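Local coordinates for protein serpin-12 (Manduca sexta, PDB 6CJ7) that probably traps serine proteases by the serpin mechanism and controls the prophenoloxidase activation system in larval hemolymph, at residues K72-F77 with N117-D122; N97-S102 with M165-A170; Q187-T192 with F203-R208; M219-V224 with P349-R354. One frame throughout, in Å; residues are numbered along the deposited sequence.

Interaction 1. Residues K72-F77 with N117-D122; sequences KSAEIF and NNFDSD
Phe119 sets CZ, CE1 and CE2 of its ring against helix 70-85 and reaches Phe77, the two aromatic side chains meeting at a slant. Its CE2 lies 3.9 Å from Phe77 CB, so it meets the root of that side chain and the near ring atom CD2, while the rest of the Phe77 ring leads away from the 117-122 segment. The far end of the Phe119 ring lands on Ala74: Phe119 CZ is 3.7 Å from Ala74 CA, and Phe119 CE1 is 4.1 Å from Ala74 CB. With CG anti to the carbonyl carbon (chi1 -71°), the Phe119 ring is carried across to the helix surface. Asn118 comes in next to it, its CB 3.7 Å from Ala74 O. The carbonyls Phe77 O and Asn118 O approach to 3.3 Å as two acceptors, and Asn81 ND2 donates to the latter. An alanine at Phe119 would remove the ring from between Ala74 and Phe77, and would probably open a gap between the two segments, since both apolar side-chain contacts end on it. Ser73 turns its hydroxyl to Gln51 of helix 40-51. That helix also lies against Phe77, through Thr44 and Ile45, and against Phe119, through Met49. The contact thus joins helix 70-85 to the C-terminal part of helix 109-118 and the turn after it, which leads to strand 123-126 beside strand 92-102.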
loop_
_atom_site.group_PDB
_atom_site.type_symbol
_atom_site.label_atom_id
_atom_site.label_comp_id
_atom_site.label_asym_id
_atom_site.label_seq_id
_atom_site.Cartn_x
_atom_site.Cartn_y
_atom_site.Cartn_z
ATOM N N LYS A 72 19.337 -0.240 -9.526
ATOM C CA LYS A 72 19.154 -0.140 -8.083
ATOM C C LYS A 72 17.759 -0.595 -7.675
ATOM O O LYS A 72 17.610 -1.359 -6.711
ATOM C CB LYS A 72 19.420 1.287 -7.606
ATOM C CG LYS A 72 19.553 1.386 -6.085
ATOM C CD LYS A 72 19.309 2.796 -5.569
ATOM C CE LYS A 72 19.677 2.913 -4.092
ATOM N NZ LYS A 72 19.435 4.280 -3.543
ATOM N N SER A 73 16.722 -0.147 -8.393
ATOM C CA SER A 73 15.365 -0.533 -8.009
ATOM C C SER A 73 15.173 -2.042 -8.153
ATOM O O SER A 73 14.523 -2.672 -7.314
ATOM C CB SER A 73 14.311 0.240 -8.817
ATOM O OG SER A 73 14.253 -0.133 -10.172
ATOM N N ALA A 74 15.803 -2.655 -9.163
ATOM C CA ALA A 74 15.677 -4.098 -9.350
ATOM C C ALA A 74 16.336 -4.855 -8.204
ATOM O O ALA A 74 15.795 -5.855 -7.717
ATOM C CB ALA A 74 16.293 -4.504 -10.696
ATOM N N GLU A 75 17.507 -4.390 -7.765
ATOM C CA GLU A 75 18.207 -5.050 -6.670
ATOM C C GLU A 75 17.454 -4.881 -5.361
ATOM O O GLU A 75 17.359 -5.826 -4.565
ATOM C CB GLU A 75 19.621 -4.498 -6.535
ATOM C CG GLU A 75 20.591 -5.078 -7.541
ATOM C CD GLU A 75 20.504 -6.596 -7.627
ATOM O OE1 GLU A 75 20.706 -7.273 -6.597
ATOM O OE2 GLU A 75 20.225 -7.116 -8.723
ATOM N N ILE A 76 16.938 -3.676 -5.111
ATOM C CA ILE A 76 16.243 -3.414 -3.856
ATOM C C ILE A 76 14.990 -4.269 -3.760
ATOM O O ILE A 76 14.748 -4.934 -2.747
ATOM C CB ILE A 76 15.922 -1.916 -3.720
ATOM C CG1 ILE A 76 17.181 -1.154 -3.300
ATOM C CG2 ILE A 76 14.778 -1.684 -2.720
ATOM C CD1 ILE A 76 17.122 0.324 -3.593
ATOM N N PHE A 77 14.179 -4.288 -4.819
ATOM C CA PHE A 77 12.920 -5.002 -4.682
ATOM C C PHE A 77 13.086 -6.507 -4.784
ATOM O O PHE A 77 12.273 -7.237 -4.204
ATOM C CB PHE A 77 11.896 -4.451 -5.675
ATOM C CG PHE A 77 11.407 -3.095 -5.279
ATOM C CD1 PHE A 77 10.614 -2.940 -4.153
ATOM C CD2 PHE A 77 11.816 -1.966 -5.960
ATOM C CE1 PHE A 77 10.184 -1.691 -3.755
ATOM C CE2 PHE A 77 11.398 -0.714 -5.557
ATOM C CZ PHE A 77 10.582 -0.578 -4.459
ATOM N N ASN A 117 11.859 -12.547 -11.636
ATOM C CA ASN A 117 12.991 -12.797 -10.749
ATOM C C ASN A 117 13.216 -11.697 -9.713
ATOM O O ASN A 117 13.856 -11.961 -8.689
ATOM C CB ASN A 117 14.268 -12.980 -11.568
ATOM C CG ASN A 117 14.219 -14.207 -12.464
ATOM O OD1 ASN A 117 13.521 -15.178 -12.169
ATOM N ND2 ASN A 117 14.970 -14.171 -13.560
ATOM N N ASN A 118 12.725 -10.477 -9.946
ATOM C CA ASN A 118 13.018 -9.356 -9.057
ATOM C C ASN A 118 11.791 -8.694 -8.463
ATOM O O ASN A 118 11.862 -8.228 -7.325
ATOM C CB ASN A 118 13.834 -8.270 -9.791
ATOM C CG ASN A 118 15.229 -8.718 -10.135
ATOM O OD1 ASN A 118 16.226 -8.133 -9.663
ATOM N ND2 ASN A 118 15.329 -9.748 -10.968
ATOM N N PHE A 119 10.683 -8.627 -9.201
ATOM C CA PHE A 119 9.540 -7.814 -8.805
ATOM C C PHE A 119 8.314 -8.625 -8.387
ATOM O O PHE A 119 7.251 -8.032 -8.136
ATOM C CB PHE A 119 9.201 -6.841 -9.939
ATOM C CG PHE A 119 10.220 -5.746 -10.099
ATOM C CD1 PHE A 119 11.232 -5.838 -11.049
ATOM C CD2 PHE A 119 10.215 -4.652 -9.259
ATOM C CE1 PHE A 119 12.186 -4.831 -11.173
ATOM C CE2 PHE A 119 11.160 -3.651 -9.387
ATOM C CZ PHE A 119 12.159 -3.746 -10.335
ATOM N N ASP A 120 8.433 -9.950 -8.263
ATOM C CA ASP A 120 7.291 -10.807 -7.931
ATOM C C ASP A 120 6.098 -10.460 -8.827
ATOM O O ASP A 120 4.959 -10.281 -8.384
ATOM C CB ASP A 120 6.938 -10.690 -6.449
ATOM C CG ASP A 120 5.816 -11.623 -6.036
ATOM O OD1 ASP A 120 5.739 -12.751 -6.569
ATOM O OD2 ASP A 120 4.995 -11.204 -5.200
ATOM N N SER A 121 6.386 -10.325 -10.112
ATOM C CA SER A 121 5.398 -9.854 -11.073
ATOM C C SER A 121 5.543 -10.711 -12.324
ATOM O O SER A 121 6.152 -11.787 -12.293
ATOM C CB SER A 121 5.581 -8.352 -11.327
ATOM O OG SER A 121 4.524 -7.823 -12.123
ATOM N N ASP A 122 4.980 -10.246 -13.437
ATOM C CA ASP A 122 5.026 -11.020 -14.668
ATOM C C ASP A 122 4.664 -10.102 -15.822
ATOM O O ASP A 122 4.210 -8.975 -15.628
ATOM C CB ASP A 122 4.066 -12.211 -14.609
ATOM C CG ASP A 122 4.557 -13.408 -15.389
ATOM O OD1 ASP A 122 5.460 -13.254 -16.245
ATOM O OD2 ASP A 122 4.018 -14.513 -15.147
#

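Interaction 2. Residues N97-S102 with M165-A170; sequences NNVFLS and MVMVNA
Phe100 and Val168 mark the tight part of this antiparallel pairing, with Phe100 CE1 only 3.5 Å from Val168 CG2, which meets the ring at its edge. The amide of Asn98 lies over one face of that ring, near its rim. On the other face of the sheet, Val99 splits its branches: CG2 lies 3.5 Å from Met167 CE and CG1 3.6 Å from Met165 CG. The CG1 branch is anti to the backbone N (chi1 -177°), which turns it to Met165. The backbone frame is regular, with Phe100 N to Val166 O at 2.8 Å and reciprocal bonds at Asn98 and Val168. These are strands 2 and 3 of serpin sheet A. Strand 165-174 also runs parallel to strand 317-326, and in serpins the cleaved reactive loop inserts between those two. Looser and wetter is the Asn97-Asn169 end, although it too is buried. Asn169 ND2 donates to Asn97 OD1 at 2.9 Å, but the donor sits 34° out of the carbonyl plane and the two amides are turned 40° apart. Water 1 donates to Asn97 OD1 and Ala170 O. Water 2 sits 2.8 Å from Asn169 OD1 and also reaches Asn98 O, while Asn97 ND2 is held by Asp120 O.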
loop_
_atom_site.group_PDB
_atom_site.type_symbol
_atom_site.label_atom_id
_atom_site.label_comp_id
_atom_site.label_asym_id
_atom_site.label_seq_id
_atom_site.Cartn_x
_atom_site.Cartn_y
_atom_site.Cartn_z
ATOM N N ASN A 97 0.965 -8.813 -8.472
ATOM C CA ASN A 97 1.561 -7.852 -9.395
ATOM C C ASN A 97 1.566 -8.462 -10.789
ATOM O O ASN A 97 1.972 -9.613 -10.959
ATOM C CB ASN A 97 2.997 -7.492 -8.971
ATOM C CG ASN A 97 3.095 -7.101 -7.500
ATOM O OD1 ASN A 97 2.491 -6.117 -7.077
ATOM N ND2 ASN A 97 3.873 -7.866 -6.727
ATOM N N ASN A 98 1.107 -7.704 -11.787
ATOM C CA ASN A 98 1.160 -8.243 -13.145
ATOM C C ASN A 98 1.075 -7.107 -14.152
ATOM O O ASN A 98 0.560 -6.022 -13.868
ATOM C CB ASN A 98 0.025 -9.253 -13.394
ATOM C CG ASN A 98 0.437 -10.420 -14.288
ATOM O OD1 ASN A 98 1.191 -10.260 -15.256
ATOM N ND2 ASN A 98 -0.080 -11.608 -13.982
ATOM N N VAL A 99 1.576 -7.384 -15.350
ATOM C CA VAL A 99 1.457 -6.488 -16.499
ATOM C C VAL A 99 0.741 -7.281 -17.582
ATOM O O VAL A 99 1.286 -8.263 -18.101
ATOM C CB VAL A 99 2.824 -5.996 -16.998
ATOM C CG1 VAL A 99 2.649 -5.009 -18.161
ATOM C CG2 VAL A 99 3.631 -5.366 -15.879
ATOM N N PHE A 100 -0.477 -6.869 -17.921
ATOM C CA PHE A 100 -1.277 -7.553 -18.925
ATOM C C PHE A 100 -1.107 -6.807 -20.241
ATOM O O PHE A 100 -1.633 -5.703 -20.410
ATOM C CB PHE A 100 -2.736 -7.634 -18.488
ATOM C CG PHE A 100 -2.940 -8.490 -17.264
ATOM C CD1 PHE A 100 -3.060 -7.917 -16.003
ATOM C CD2 PHE A 100 -2.993 -9.874 -17.377
ATOM C CE1 PHE A 100 -3.236 -8.708 -14.866
ATOM C CE2 PHE A 100 -3.164 -10.674 -16.248
ATOM C CZ PHE A 100 -3.287 -10.088 -14.993
ATOM N N LEU A 101 -0.337 -7.400 -21.147
ATOM C CA LEU A 101 0.066 -6.768 -22.399
ATOM C C LEU A 101 -0.752 -7.334 -23.553
ATOM O O LEU A 101 -0.770 -8.553 -23.771
ATOM C CB LEU A 101 1.555 -6.988 -22.650
ATOM C CG LEU A 101 2.064 -6.473 -23.984
ATOM C CD1 LEU A 101 2.084 -4.961 -23.957
ATOM C CD2 LEU A 101 3.458 -7.024 -24.172
ATOM N N SER A 102 -1.399 -6.445 -24.309
ATOM C CA SER A 102 -2.197 -6.866 -25.450
ATOM C C SER A 102 -1.397 -7.751 -26.395
ATOM O O SER A 102 -0.222 -7.494 -26.666
ATOM C CB SER A 102 -2.704 -5.641 -26.211
ATOM O OG SER A 102 -3.139 -5.976 -27.511
ATOM N N MET A 165 -2.210 -2.084 -22.498
ATOM C CA MET A 165 -1.493 -2.582 -21.334
ATOM C C MET A 165 -2.279 -2.229 -20.082
ATOM O O MET A 165 -2.619 -1.064 -19.878
ATOM C CB MET A 165 -0.078 -1.983 -21.258
ATOM C CG MET A 165 0.818 -2.689 -20.278
ATOM S SD MET A 165 2.374 -1.794 -20.035
ATOM C CE MET A 165 2.694 -1.108 -21.634
ATOM N N VAL A 166 -2.544 -3.226 -19.247
ATOM C CA VAL A 166 -3.209 -3.030 -17.966
ATOM C C VAL A 166 -2.236 -3.464 -16.883
ATOM O O VAL A 166 -1.847 -4.638 -16.820
ATOM C CB VAL A 166 -4.515 -3.828 -17.872
ATOM C CG1 VAL A 166 -5.114 -3.683 -16.460
ATOM C CG2 VAL A 166 -5.501 -3.363 -18.921
ATOM N N MET A 167 -1.839 -2.527 -16.030
ATOM C CA MET A 167 -0.975 -2.839 -14.908
ATOM C C MET A 167 -1.811 -2.991 -13.641
ATOM O O MET A 167 -2.666 -2.147 -13.355
ATOM C CB MET A 167 0.085 -1.752 -14.760
ATOM C CG MET A 167 0.821 -1.506 -16.099
ATOM S SD MET A 167 2.339 -0.634 -15.833
ATOM C CE MET A 167 3.369 -1.928 -15.150
ATOM N N VAL A 168 -1.579 -4.077 -12.901
ATOM C CA VAL A 168 -2.281 -4.330 -11.641
ATOM C C VAL A 168 -1.271 -4.598 -10.535
ATOM O O VAL A 168 -0.301 -5.346 -10.709
ATOM C CB VAL A 168 -3.298 -5.497 -11.735
ATOM C CG1 VAL A 168 -4.343 -5.218 -12.764
ATOM C CG2 VAL A 168 -2.614 -6.818 -12.010
ATOM N N ASN A 169 -1.489 -3.967 -9.386
ATOM C CA ASN A 169 -0.665 -4.210 -8.206
ATOM C C ASN A 169 -1.603 -4.166 -7.017
ATOM O O ASN A 169 -2.169 -3.108 -6.716
ATOM C CB ASN A 169 0.450 -3.179 -8.070
ATOM C CG ASN A 169 1.424 -3.239 -9.228
ATOM O OD1 ASN A 169 1.218 -2.603 -10.278
ATOM N ND2 ASN A 169 2.485 -4.034 -9.057
ATOM N N ALA A 170 -1.811 -5.315 -6.403
ATOM C CA ALA A 170 -2.783 -5.455 -5.322
ATOM C C ALA A 170 -2.092 -6.042 -4.105
ATOM O O ALA A 170 -1.114 -6.787 -4.224
ATOM C CB ALA A 170 -3.941 -6.341 -5.769
HETATM O O HOH W 1 1.319 -5.406 -4.775
HETATM O O HOH W 2 2.076 -3.816 -12.635
#

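Interaction 3. Residues Q187-T192 with F203-R208; sequences QKRNFT and FMQTRR
Gln187 and Phe203 form the one bridged pair here, antiparallel and hydrogen-bonded: Phe203 N reaches Gln187 O at 2.8 Å, and Gln187 N reaches Phe203 O at 2.9 Å. Beyond it the short axes diverge, at 113°, and Arg189 and Phe191 instead pair with Ala201 and Lys199 farther up the hairpin. Strand 187-192 corresponds to strand 4 and the first part of 198-215 to strand 3 of serpin sheet C.

Contact with the Phe203 ring is mostly apolar. Arg189 CB lies 3.6 Å from its CD1. The Phe191 and Phe203 side chains run roughly perpendicular, Phe191 CB 4.1 Å from Phe203 CZ, which lies at the edge of the Phe191 ring. Pro273 also packs against Phe203. One polar atom, Arg189 O, lies at the ring edge, 3.4 Å from Phe203 CE1.

Polar side-chain contact joins Arg189 to Gln205, their extended chains approaching from opposite directions, guanidinium and amide planes 36° apart. Arg189 NE donates weakly to Gln205 OE1 at 2.7 Å. The modelled approach of NH2 to the same oxygen is so short that the placing of both side-chain ends is doubtful.

Aromatic packing and two backbone bonds thus help to hold this end of the hairpin, whereas the partly exposed Arg189 shares its charge between a neutral amide oxygen and, in a long weak ion pair, Glu271, so the polar link is probably weak.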
loop_
_atom_site.group_PDB
_atom_site.type_symbol
_atom_site.label_atom_id
_atom_site.label_comp_id
_atom_site.label_asym_id
_atom_site.label_seq_id
_atom_site.Cartn_x
_atom_site.Cartn_y
_atom_site.Cartn_z
ATOM N N GLN A 187 -14.873 -3.620 23.398
ATOM C CA GLN A 187 -16.049 -2.915 23.896
ATOM C C GLN A 187 -16.562 -1.924 22.863
ATOM O O GLN A 187 -15.792 -1.317 22.118
ATOM C CB GLN A 187 -15.742 -2.150 25.197
ATOM C CG GLN A 187 -15.380 -2.996 26.430
ATOM C CD GLN A 187 -16.397 -4.064 26.796
ATOM O OE1 GLN A 187 -17.590 -3.972 26.483
ATOM N NE2 GLN A 187 -15.915 -5.107 27.468
ATOM N N LYS A 188 -17.876 -1.724 22.863
ATOM C CA LYS A 188 -18.496 -0.721 22.007
ATOM C C LYS A 188 -18.453 0.629 22.710
ATOM O O LYS A 188 -19.008 0.786 23.805
ATOM C CB LYS A 188 -19.929 -1.115 21.661
ATOM C CG LYS A 188 -19.975 -2.125 20.519
ATOM C CD LYS A 188 -21.376 -2.631 20.252
ATOM C CE LYS A 188 -21.557 -2.965 18.777
ATOM N NZ LYS A 188 -20.601 -3.989 18.291
ATOM N N ARG A 189 -17.774 1.589 22.086
ATOM C CA ARG A 189 -17.615 2.944 22.597
ATOM C C ARG A 189 -17.807 3.897 21.429
ATOM O O ARG A 189 -17.747 3.489 20.272
ATOM C CB ARG A 189 -16.226 3.153 23.230
ATOM C CG ARG A 189 -15.793 2.067 24.192
ATOM C CD ARG A 189 -14.419 2.370 24.771
ATOM N NE ARG A 189 -13.940 1.309 25.652
ATOM C CZ ARG A 189 -14.082 1.330 26.974
ATOM N NH1 ARG A 189 -14.687 2.359 27.555
ATOM N NH2 ARG A 189 -13.621 0.321 27.710
ATOM N N ASN A 190 -18.018 5.175 21.723
ATOM C CA ASN A 190 -18.187 6.127 20.636
ATOM C C ASN A 190 -16.852 6.530 20.017
ATOM O O ASN A 190 -15.855 6.751 20.711
ATOM C CB ASN A 190 -18.940 7.363 21.104
ATOM C CG ASN A 190 -20.441 7.211 20.931
ATOM O OD1 ASN A 190 -20.908 6.554 19.999
ATOM N ND2 ASN A 190 -21.197 7.792 21.837
ATOM N N PHE A 191 -16.846 6.591 18.693
ATOM C CA PHE A 191 -15.772 7.167 17.903
ATOM C C PHE A 191 -16.296 8.493 17.361
ATOM O O PHE A 191 -17.425 8.549 16.865
ATOM C CB PHE A 191 -15.401 6.214 16.766
ATOM C CG PHE A 191 -14.261 6.681 15.907
ATOM C CD1 PHE A 191 -14.458 7.615 14.906
ATOM C CD2 PHE A 191 -12.994 6.153 16.085
ATOM C CE1 PHE A 191 -13.395 8.024 14.100
ATOM C CE2 PHE A 191 -11.937 6.561 15.301
ATOM C CZ PHE A 191 -12.132 7.496 14.296
ATOM N N THR A 192 -15.506 9.560 17.483
ATOM C CA THR A 192 -15.937 10.888 17.050
ATOM C C THR A 192 -15.273 11.203 15.720
ATOM O O THR A 192 -14.043 11.302 15.644
ATOM C CB THR A 192 -15.594 11.971 18.072
ATOM O OG1 THR A 192 -16.185 11.644 19.337
ATOM C CG2 THR A 192 -16.135 13.333 17.603
ATOM N N PHE A 203 -13.867 -1.270 20.085
ATOM C CA PHE A 203 -12.516 -0.954 20.524
ATOM C C PHE A 203 -11.899 -2.168 21.206
ATOM O O PHE A 203 -12.378 -2.619 22.253
ATOM C CB PHE A 203 -12.521 0.249 21.461
ATOM C CG PHE A 203 -12.822 1.545 20.768
ATOM C CD1 PHE A 203 -14.131 1.971 20.593
ATOM C CD2 PHE A 203 -11.796 2.336 20.288
ATOM C CE1 PHE A 203 -14.414 3.168 19.963
ATOM C CE2 PHE A 203 -12.066 3.528 19.664
ATOM C CZ PHE A 203 -13.385 3.949 19.500
ATOM N N MET A 204 -10.844 -2.696 20.603
ATOM C CA MET A 204 -10.004 -3.677 21.269
ATOM C C MET A 204 -9.203 -2.983 22.361
ATOM O O MET A 204 -8.804 -1.826 22.218
ATOM C CB MET A 204 -9.064 -4.309 20.248
ATOM C CG MET A 204 -9.808 -4.816 19.058
ATOM S SD MET A 204 -8.700 -5.706 17.936
ATOM C CE MET A 204 -7.669 -4.324 17.384
ATOM N N GLN A 205 -8.965 -3.688 23.466
ATOM C CA GLN A 205 -8.326 -3.058 24.611
ATOM C C GLN A 205 -7.270 -3.979 25.205
ATOM O O GLN A 205 -7.480 -5.190 25.310
ATOM C CB GLN A 205 -9.343 -2.700 25.706
ATOM C CG GLN A 205 -10.438 -1.767 25.270
ATOM C CD GLN A 205 -11.457 -1.569 26.366
ATOM O OE1 GLN A 205 -12.517 -0.983 26.150
ATOM N NE2 GLN A 205 -11.141 -2.065 27.552
ATOM N N THR A 206 -6.141 -3.392 25.595
ATOM C CA THR A 206 -5.115 -4.105 26.351
ATOM C C THR A 206 -4.247 -3.079 27.060
ATOM O O THR A 206 -4.279 -1.884 26.750
ATOM C CB THR A 206 -4.247 -5.010 25.463
ATOM O OG1 THR A 206 -3.499 -5.908 26.295
ATOM C CG2 THR A 206 -3.267 -4.183 24.637
ATOM N N ARG A 207 -3.473 -3.563 28.034
ATOM C CA ARG A 207 -2.472 -2.745 28.706
ATOM C C ARG A 207 -1.195 -3.566 28.790
ATOM O O ARG A 207 -1.142 -4.568 29.510
ATOM C CB ARG A 207 -2.933 -2.300 30.091
ATOM C CG ARG A 207 -1.893 -1.459 30.799
ATOM C CD ARG A 207 -2.405 -0.928 32.109
ATOM N NE ARG A 207 -1.323 -0.382 32.919
ATOM C CZ ARG A 207 -1.493 0.148 34.125
ATOM N NH1 ARG A 207 -2.705 0.215 34.653
ATOM N NH2 ARG A 207 -0.452 0.619 34.797
ATOM N N ARG A 208 -0.186 -3.154 28.030
ATOM C CA ARG A 208 1.090 -3.848 27.946
ATOM C C ARG A 208 2.178 -2.821 27.698
ATOM O O ARG A 208 1.912 -1.649 27.405
ATOM C CB ARG A 208 1.131 -4.882 26.811
ATOM C CG ARG A 208 -0.116 -5.714 26.618
ATOM C CD ARG A 208 0.239 -7.040 26.008
ATOM N NE ARG A 208 0.404 -6.963 24.563
ATOM N NH1 ARG A 208 -0.340 -7.011 22.396
ATOM N NH2 ARG A 208 -1.836 -7.246 24.137
#

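Interaction 4. Residues M219-V224 with P349-R354; sequences MAKVVV and PSLYFR
Strands 220-224 and 351-354 cross at a right angle, -90° with axes 8.4 Å apart, and Lys221 and Phe353 have the nearest CA atoms. Side chains fill the layer between them. Val223 CG1 sits over the centre of the Phe353 ring, 3.9 Å from the centroid and 5° off the normal, a CH-pi contact. The ring's edge points at the other strand's backbone, with Phe353 CE2 3.6 Å from Lys221 O. The chain of Lys221, extended beyond CG, runs past Leu351 in the opposite direction, its CD 3.7 Å from Leu351 CD1, and carries the ammonium group to the outer strand. There Lys221 NZ donates to Tyr352 O at 2.7 Å, nearly in line with the carbonyl (162° at the oxygen). Two waters also accept from NZ, one of them also from Arg354 N, the other from Tyr352 N. A leucine in place of Lys221 would probably leave Tyr352 O without its ammonium donor and the two waters with one bond fewer. Val236, Leu238 and Leu270 close round Phe353. Such orthogonal packing, strand 2 of sheet B beneath strand 1 of sheet C, belongs to the serpin fold; strand 351-354 follows the unmodelled residues 332-346, probably most of the reactive centre loop.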
loop_
_atom_site.group_PDB
_atom_site.type_symbol
_atom_site.label_atom_id
_atom_site.label_comp_id
_atom_site.label_asym_id
_atom_site.label_seq_id
_atom_site.Cartn_x
_atom_site.Cartn_y
_atom_site.Cartn_z
ATOM N N MET A 219 3.196 16.586 16.799
ATOM C CA MET A 219 2.096 16.823 17.736
ATOM C C MET A 219 1.159 15.615 17.799
ATOM O O MET A 219 -0.050 15.715 17.563
ATOM C CB MET A 219 1.318 18.090 17.371
ATOM C CG MET A 219 2.161 19.351 17.255
ATOM S SD MET A 219 1.159 20.845 17.454
ATOM C CE MET A 219 0.641 21.165 15.761
ATOM N N ALA A 220 1.736 14.460 18.133
ATOM C CA ALA A 220 0.987 13.218 18.021
ATOM C C ALA A 220 1.563 12.166 18.958
ATOM O O ALA A 220 2.756 12.173 19.265
ATOM C CB ALA A 220 0.995 12.696 16.583
ATOM N N LYS A 221 0.695 11.262 19.399
ATOM C CA LYS A 221 1.115 10.080 20.134
ATOM C C LYS A 221 1.371 8.946 19.152
ATOM O O LYS A 221 0.730 8.854 18.104
ATOM C CB LYS A 221 0.050 9.646 21.141
ATOM C CG LYS A 221 -0.170 10.581 22.296
ATOM C CD LYS A 221 -1.363 10.091 23.103
ATOM C CE LYS A 221 -1.639 10.985 24.299
ATOM N NZ LYS A 221 -2.680 10.395 25.183
ATOM N N VAL A 222 2.309 8.067 19.508
ATOM C CA VAL A 222 2.731 6.955 18.665
ATOM C C VAL A 222 2.749 5.684 19.506
ATOM O O VAL A 222 3.285 5.689 20.616
ATOM C CB VAL A 222 4.131 7.201 18.067
ATOM C CG1 VAL A 222 4.593 5.993 17.242
ATOM C CG2 VAL A 222 4.142 8.473 17.227
ATOM N N VAL A 223 2.191 4.593 18.974
ATOM C CA VAL A 223 2.409 3.262 19.543
ATOM C C VAL A 223 2.775 2.303 18.411
ATOM O O VAL A 223 2.265 2.421 17.292
ATOM C CB VAL A 223 1.181 2.767 20.351
ATOM C CG1 VAL A 223 0.006 2.414 19.459
ATOM C CG2 VAL A 223 1.570 1.581 21.238
ATOM N N VAL A 224 3.697 1.381 18.696
ATOM C CA VAL A 224 4.165 0.375 17.744
ATOM C C VAL A 224 3.651 -0.979 18.210
ATOM O O VAL A 224 4.029 -1.454 19.293
ATOM C CB VAL A 224 5.697 0.358 17.646
ATOM C CG1 VAL A 224 6.154 -0.731 16.683
ATOM C CG2 VAL A 224 6.236 1.729 17.234
ATOM N N PRO A 349 -1.042 4.028 33.850
ATOM C CA PRO A 349 -0.106 3.766 32.752
ATOM C C PRO A 349 0.701 5.006 32.412
ATOM O O PRO A 349 0.282 6.136 32.669
ATOM C CB PRO A 349 -1.029 3.363 31.593
ATOM C CG PRO A 349 -2.317 4.038 31.890
ATOM C CD PRO A 349 -2.445 3.993 33.398
ATOM N N SER A 350 1.884 4.778 31.839
ATOM C CA SER A 350 2.706 5.889 31.378
ATOM C C SER A 350 2.017 6.658 30.263
ATOM O O SER A 350 2.181 7.879 30.150
ATOM C CB SER A 350 4.067 5.376 30.900
ATOM O OG SER A 350 4.557 4.355 31.755
ATOM N N LEU A 351 1.236 5.969 29.440
ATOM C CA LEU A 351 0.596 6.576 28.286
ATOM C C LEU A 351 -0.781 5.965 28.113
ATOM O O LEU A 351 -0.925 4.739 28.135
ATOM C CB LEU A 351 1.435 6.359 27.019
ATOM C CG LEU A 351 0.868 6.818 25.676
ATOM C CD1 LEU A 351 0.624 8.314 25.686
ATOM C CD2 LEU A 351 1.790 6.427 24.529
ATOM N N TYR A 352 -1.786 6.819 27.958
ATOM C CA TYR A 352 -3.092 6.410 27.463
ATOM C C TYR A 352 -3.127 6.642 25.964
ATOM O O TYR A 352 -2.845 7.750 25.501
ATOM C CB TYR A 352 -4.216 7.209 28.122
ATOM C CG TYR A 352 -4.503 6.850 29.559
ATOM C CD1 TYR A 352 -5.331 5.780 29.872
ATOM C CD2 TYR A 352 -3.969 7.597 30.599
ATOM C CE1 TYR A 352 -5.609 5.454 31.187
ATOM C CE2 TYR A 352 -4.242 7.278 31.917
ATOM C CZ TYR A 352 -5.061 6.206 32.202
ATOM O OH TYR A 352 -5.334 5.884 33.509
ATOM N N PHE A 353 -3.472 5.602 25.209
ATOM C CA PHE A 353 -3.574 5.696 23.756
ATOM C C PHE A 353 -4.974 5.239 23.366
ATOM O O PHE A 353 -5.234 4.042 23.213
ATOM C CB PHE A 353 -2.498 4.866 23.057
ATOM C CG PHE A 353 -2.308 5.217 21.603
ATOM C CD1 PHE A 353 -3.217 4.786 20.645
ATOM C CD2 PHE A 353 -1.204 5.954 21.185
ATOM C CE1 PHE A 353 -3.051 5.098 19.295
ATOM C CE2 PHE A 353 -1.033 6.275 19.826
ATOM C CZ PHE A 353 -1.958 5.843 18.887
ATOM N N ARG A 354 -5.878 6.197 23.195
ATOM C CA ARG A 354 -7.263 5.897 22.880
ATOM C C ARG A 354 -7.555 6.481 21.505
ATOM O O ARG A 354 -7.667 7.702 21.353
ATOM C CB ARG A 354 -8.190 6.454 23.955
ATOM C CG ARG A 354 -9.628 6.654 23.525
ATOM C CD ARG A 354 -10.480 6.915 24.719
ATOM N NE ARG A 354 -10.090 8.138 25.418
ATOM C CZ ARG A 354 -10.494 8.459 26.639
ATOM N NH1 ARG A 354 -11.309 7.642 27.295
ATOM N NH2 ARG A 354 -10.081 9.588 27.209
HETATM O O HOH W 3 -5.112 9.071 23.833
HETATM O O HOH W 4 -1.537 9.767 28.092
#

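From the N terminus, helix 70-85 opens interaction 1, and strand 92-102 opens interaction 2 before 117-122 closes the first loop; 165-170 then closes the second. These two contacts cross, and they touch: Asp122 O lies 3.1 Å from Val99 N, probably a hydrogen bond. Interaction 1 joins two helices beside sheet A, interaction 2 pairs two of its strands, and the 117-122 turn links them. Interaction 3 follows in series as a short hairpin closure. Interaction 4 comes after it and spans 124 residues, bringing the strand beyond the reactive loop back onto sheet B. Interactions 3 and 4, across the chain's centre from the first two, lie about 14 Å apart between centres and touch through packing of Arg207 on Pro349.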